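Local coordinates for D-3-phosphoglycerate dehydrogenase-related protein (Vibrio cholerae, PDB 4S1V) that probably catalyses the NAD-dependent oxidation of a D-2-hydroxyacid such as D-3-phosphoglycerate, at residues N12-L17 with N295-Y300; T29-S34 with E43-F48. One frame throughout, in Å; residues are numbered along the deposited sequence.

Overall arrangement
Both contacts lie in the parallel sheet domain built on strands 27-30, 3-6, 50-53, 73-76 and 95-98, which is distinct from the seven-stranded Rossmann-type sheet expected to bind NAD. Interaction 1 joins residues nearly 280 positions apart and brings the C-terminal helix 294-312 back to the N-terminal part of the chain; interaction 2 is local, spans a single strand-to-helix connection and is nested within that long loop. Their centres are 18 Å apart. They meet where Asn12 OD1 lies 2.7 Å from Asn32 ND2, a probable hydrogen bond, and where Arg15 CG packs on Val30 CG2 at 4.0 Å.

Interaction 1. Residues N12-L17 with N295-Y300; sequences NVVRGL and NSYEIY
Leu17 lies against the first turns of helix 294-312, its two methyl groups beside CB of Tyr297 and its CB beside the carboxylate of Glu298. The arrangement illustrates how a chain with two Rossmann-like domains is closed: the C-terminal helix returns to the domain that holds the N-terminus and packs on the loop between strands 3-6 and 27-30. Leu17 CD1 approaches Tyr297 CB to 4.0 Å and the carbonyl oxygen of the same tyrosine, Tyr297 O, to 3.7 Å, so the leucine rests partly on helix backbone. Val13 and Val14 each offer a single methyl to the tyrosine ring. Val13 CG2 stands 3.8 Å from Tyr297 CE2, and Val14 CG2 reaches the same ring carbon at 4.1 Å; both side chains run at about a right angle to that of the tyrosine. Val14 CG1 is anti to the backbone N (chi1 168°), which leaves CG2 beside that N and turned to the ring. Phe301 meets the Tyr297 ring edge-to-face, and Leu141 of a second subunit packs on Val13, Leu17 and Tyr297, making this apolar cluster part of a subunit interface. A bend at chi2 (-72°) sets the carboxylate of Glu298 alongside Leu17, where it accepts backbone N-H groups just beyond the loop segment: OE2 from Asn18 and OE1 from Ala19. Lys294 adds a salt bridge to OE2. With both amides bound, the carboxylate lies close to the leucine backbone, Glu298 OE2 being 3.4 Å from Leu17 CA.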
# COMPACT_ATOMS: atom_id res chain seq x y z
N ASN C 12 11.05 -1.25 30.34
CA ASN C 12 11.56 -1.94 31.53
C ASN C 12 13.07 -2.18 31.44
O ASN C 12 13.55 -3.28 31.68
CB ASN C 12 10.81 -3.25 31.77
CG ASN C 12 10.88 -3.71 33.22
OD1 ASN C 12 10.94 -2.89 34.14
ND2 ASN C 12 10.82 -5.01 33.42
N VAL C 13 13.79 -1.12 31.07
CA VAL C 13 15.22 -1.20 30.80
C VAL C 13 16.06 -0.60 31.93
O VAL C 13 17.26 -0.86 32.04
CB VAL C 13 15.59 -0.49 29.47
CG1 VAL C 13 15.17 -1.34 28.28
CG2 VAL C 13 14.97 0.91 29.41
N VAL C 14 15.42 0.22 32.77
CA VAL C 14 16.12 0.89 33.88
C VAL C 14 16.79 -0.12 34.82
O VAL C 14 17.93 0.09 35.23
CB VAL C 14 15.20 1.90 34.61
CG1 VAL C 14 15.81 2.37 35.93
CG2 VAL C 14 14.90 3.09 33.71
N ARG C 15 16.10 -1.23 35.11
CA ARG C 15 16.64 -2.31 35.96
C ARG C 15 18.00 -2.79 35.48
O ARG C 15 18.83 -3.19 36.29
CB ARG C 15 15.71 -3.53 35.98
CG ARG C 15 14.43 -3.38 36.78
CD ARG C 15 13.65 -4.69 36.90
NE ARG C 15 13.48 -5.44 35.64
CZ ARG C 15 12.65 -6.47 35.49
NH1 ARG C 15 11.88 -6.88 36.49
NH2 ARG C 15 12.57 -7.10 34.32
N GLY C 16 18.21 -2.75 34.17
CA GLY C 16 19.42 -3.28 33.54
C GLY C 16 20.58 -2.32 33.39
O GLY C 16 21.65 -2.72 32.90
N LEU C 17 20.40 -1.07 33.79
CA LEU C 17 21.47 -0.07 33.66
C LEU C 17 22.55 -0.27 34.72
O LEU C 17 22.27 -0.79 35.80
CB LEU C 17 20.90 1.35 33.78
CG LEU C 17 19.77 1.78 32.84
CD1 LEU C 17 19.27 3.16 33.24
CD2 LEU C 17 20.21 1.76 31.38
N ASN C 295 23.48 5.38 26.71
CA ASN C 295 24.34 6.36 27.39
C ASN C 295 23.56 7.48 28.08
O ASN C 295 23.83 7.81 29.24
CB ASN C 295 25.35 6.97 26.41
CG ASN C 295 26.20 5.92 25.72
OD1 ASN C 295 26.80 5.06 26.36
ND2 ASN C 295 26.25 5.99 24.39
N SER C 296 22.60 8.06 27.37
CA SER C 296 21.68 9.06 27.93
C SER C 296 20.98 8.58 29.23
O SER C 296 20.98 9.29 30.24
CB SER C 296 20.66 9.48 26.88
OG SER C 296 19.81 10.50 27.37
N TYR C 297 20.40 7.38 29.19
CA TYR C 297 19.78 6.77 30.38
C TYR C 297 20.77 6.50 31.51
O TYR C 297 20.42 6.65 32.69
CB TYR C 297 19.06 5.46 30.01
CG TYR C 297 17.56 5.59 29.76
CD1 TYR C 297 17.02 6.69 29.08
CD2 TYR C 297 16.68 4.58 30.18
CE1 TYR C 297 15.65 6.79 28.85
CE2 TYR C 297 15.32 4.66 29.94
CZ TYR C 297 14.80 5.77 29.27
OH TYR C 297 13.44 5.87 29.04
N GLU C 298 22.01 6.11 31.18
CA GLU C 298 23.00 5.91 32.24
C GLU C 298 23.28 7.22 32.97
O GLU C 298 23.35 7.25 34.21
CB GLU C 298 24.30 5.27 31.73
CG GLU C 298 24.21 3.80 31.31
CD GLU C 298 24.05 2.81 32.47
OE1 GLU C 298 23.94 3.21 33.64
OE2 GLU C 298 24.04 1.60 32.18
N ILE C 299 23.40 8.31 32.20
CA ILE C 299 23.63 9.65 32.75
C ILE C 299 22.44 10.09 33.62
O ILE C 299 22.62 10.49 34.77
CB ILE C 299 23.91 10.67 31.62
CG1 ILE C 299 25.30 10.42 31.01
CG2 ILE C 299 23.79 12.11 32.12
CD1 ILE C 299 25.41 10.81 29.55
N TYR C 300 21.23 10.00 33.07
CA TYR C 300 20.02 10.39 33.78
C TYR C 300 19.89 9.72 35.14
O TYR C 300 19.65 10.37 36.15
CB TYR C 300 18.77 10.07 32.97
CG TYR C 300 18.44 11.07 31.90
CD1 TYR C 300 18.54 12.44 32.14
CD2 TYR C 300 18.01 10.65 30.66
CE1 TYR C 300 18.23 13.36 31.15
CE2 TYR C 300 17.70 11.56 29.66
CZ TYR C 300 17.81 12.91 29.91
OH TYR C 300 17.49 13.79 28.90

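Interaction 2. Residues T29-S34 with E43-F48; sequences TVFNDS and ERLKPF
The backbones stay well apart, with the CA atoms of Thr29 and Phe48 9.3 Å from each other, so side chains alone bridge the end of strand 27-30 and residues 43-45 of helix 38-45 with the type I turn from Leu45 to Phe48. At the centre, the aliphatic chain of Arg44 crosses one face of the Phe31 ring, making a CH-pi contact in which Arg44 CD sits 3.5 Å from the centroid of the Phe31 ring. Its guanidinium lies parallel to the ring, planes 3° apart, but displaced toward the rim, an offset stack. A bend at chi3 (-69°) in an otherwise extended chain lays the group down in this way. The guanidinium grips Asp33 end-on, one nitrogen to each carboxylate oxygen. Arg44 NH2 donates to the syn lone pair of Asp33 OD2 at 2.9 Å, nearly straight at 166°, while the shorter bond from Arg44 NH1 to Asp33 OD1 (2.7 Å) is more bent, with the oxygen tilted out of the guanidinium plane. Stack and paired salt bridge should fix the rotation of the arginine head. Thr29 CG2 lies over the opposite face of Phe31, toward its rim, and at the ring edge Phe48 CE2 comes within 4.0 Å of Phe31 CE2. Thr29 OG1 in turn meets the edge of the Phe48 ring, 3.6 Å from Phe48 CZ. At the border of the parallel sheet, backbone hydrogen bonds join Thr29 to Ile4 and Ile6, and Phe31 to Ile6, of strand 3-6, while Leu45 and Phe48 bring helix 38-45 and its turn onto Ala5 of that inner strand.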
# COMPACT_ATOMS: atom_id res chain seq x y z
N THR C 29 10.76 -0.38 43.26
CA THR C 29 9.80 -0.88 42.27
C THR C 29 9.84 0.01 41.03
O THR C 29 9.73 1.24 41.12
CB THR C 29 8.36 -0.90 42.81
OG1 THR C 29 8.32 -1.62 44.05
CG2 THR C 29 7.41 -1.56 41.80
N VAL C 30 9.99 -0.63 39.87
CA VAL C 30 9.98 0.06 38.58
C VAL C 30 8.67 -0.23 37.85
O VAL C 30 8.38 -1.38 37.51
CB VAL C 30 11.16 -0.38 37.69
CG1 VAL C 30 11.21 0.46 36.42
CG2 VAL C 30 12.49 -0.27 38.44
N PHE C 31 7.90 0.82 37.60
CA PHE C 31 6.66 0.68 36.84
C PHE C 31 6.90 0.90 35.35
O PHE C 31 7.82 1.62 34.96
CB PHE C 31 5.58 1.60 37.40
CG PHE C 31 5.14 1.21 38.78
CD1 PHE C 31 4.30 0.11 38.98
CD2 PHE C 31 5.58 1.92 39.90
CE1 PHE C 31 3.91 -0.26 40.26
CE2 PHE C 31 5.19 1.56 41.17
CZ PHE C 31 4.35 0.46 41.35
N ASN C 32 6.08 0.24 34.53
CA ASN C 32 6.34 0.14 33.09
C ASN C 32 5.17 0.59 32.22
O ASN C 32 5.32 0.80 31.02
CB ASN C 32 6.72 -1.30 32.71
CG ASN C 32 7.87 -1.85 33.53
OD1 ASN C 32 7.79 -2.96 34.05
ND2 ASN C 32 8.94 -1.07 33.66
N ASP C 33 4.00 0.72 32.84
CA ASP C 33 2.82 1.14 32.11
C ASP C 33 2.67 2.65 32.18
O ASP C 33 3.30 3.31 33.00
CB ASP C 33 1.56 0.40 32.61
CG ASP C 33 1.35 0.53 34.12
OD1 ASP C 33 2.13 1.23 34.81
OD2 ASP C 33 0.39 -0.09 34.62
N SER C 34 1.84 3.19 31.30
CA SER C 34 1.55 4.61 31.33
C SER C 34 0.22 4.81 32.04
O SER C 34 -0.83 4.42 31.53
CB SER C 34 1.52 5.17 29.91
OG SER C 34 0.89 6.44 29.89
N GLU C 43 -3.22 5.37 44.59
CA GLU C 43 -3.33 4.04 45.20
C GLU C 43 -2.06 3.22 45.01
O GLU C 43 -1.69 2.44 45.88
CB GLU C 43 -4.56 3.29 44.67
CG GLU C 43 -5.90 3.90 45.07
CD GLU C 43 -5.98 4.26 46.55
OE1 GLU C 43 -5.79 3.37 47.40
OE2 GLU C 43 -6.23 5.45 46.86
N ARG C 44 -1.39 3.42 43.88
CA ARG C 44 -0.16 2.71 43.56
C ARG C 44 1.05 3.24 44.36
O ARG C 44 1.89 2.46 44.83
CB ARG C 44 0.10 2.77 42.05
CG ARG C 44 1.50 2.39 41.59
CD ARG C 44 1.64 2.54 40.08
NE ARG C 44 0.86 1.55 39.35
CZ ARG C 44 0.84 1.43 38.02
NH1 ARG C 44 1.56 2.25 37.26
NH2 ARG C 44 0.10 0.49 37.45
N LEU C 45 1.11 4.56 44.54
CA LEU C 45 2.30 5.21 45.11
C LEU C 45 2.26 5.46 46.63
O LEU C 45 3.23 5.95 47.19
CB LEU C 45 2.60 6.52 44.37
CG LEU C 45 2.83 6.45 42.85
CD1 LEU C 45 3.00 7.84 42.25
CD2 LEU C 45 4.01 5.56 42.50
N LYS C 46 1.14 5.11 47.28
CA LYS C 46 0.99 5.36 48.72
C LYS C 46 2.20 4.96 49.58
O LYS C 46 2.69 5.80 50.34
CB LYS C 46 -0.31 4.77 49.28
CG LYS C 46 -1.49 5.71 49.17
CD LYS C 46 -2.37 5.67 50.41
CE LYS C 46 -3.61 6.53 50.23
NZ LYS C 46 -3.34 8.00 50.13
N PRO C 47 2.69 3.71 49.46
CA PRO C 47 3.76 3.27 50.37
C PRO C 47 5.16 3.83 50.06
O PRO C 47 6.11 3.53 50.78
CB PRO C 47 3.77 1.75 50.18
CG PRO C 47 3.34 1.56 48.77
CD PRO C 47 2.31 2.64 48.52
N PHE C 48 5.28 4.65 49.02
CA PHE C 48 6.60 5.10 48.58
C PHE C 48 7.06 6.40 49.23
O PHE C 48 6.27 7.32 49.45
CB PHE C 48 6.68 5.18 47.06
CG PHE C 48 6.64 3.84 46.39
CD1 PHE C 48 7.76 3.01 46.42
CD2 PHE C 48 5.49 3.40 45.74
CE1 PHE C 48 7.73 1.77 45.80
CE2 PHE C 48 5.46 2.16 45.13
CZ PHE C 48 6.57 1.34 45.16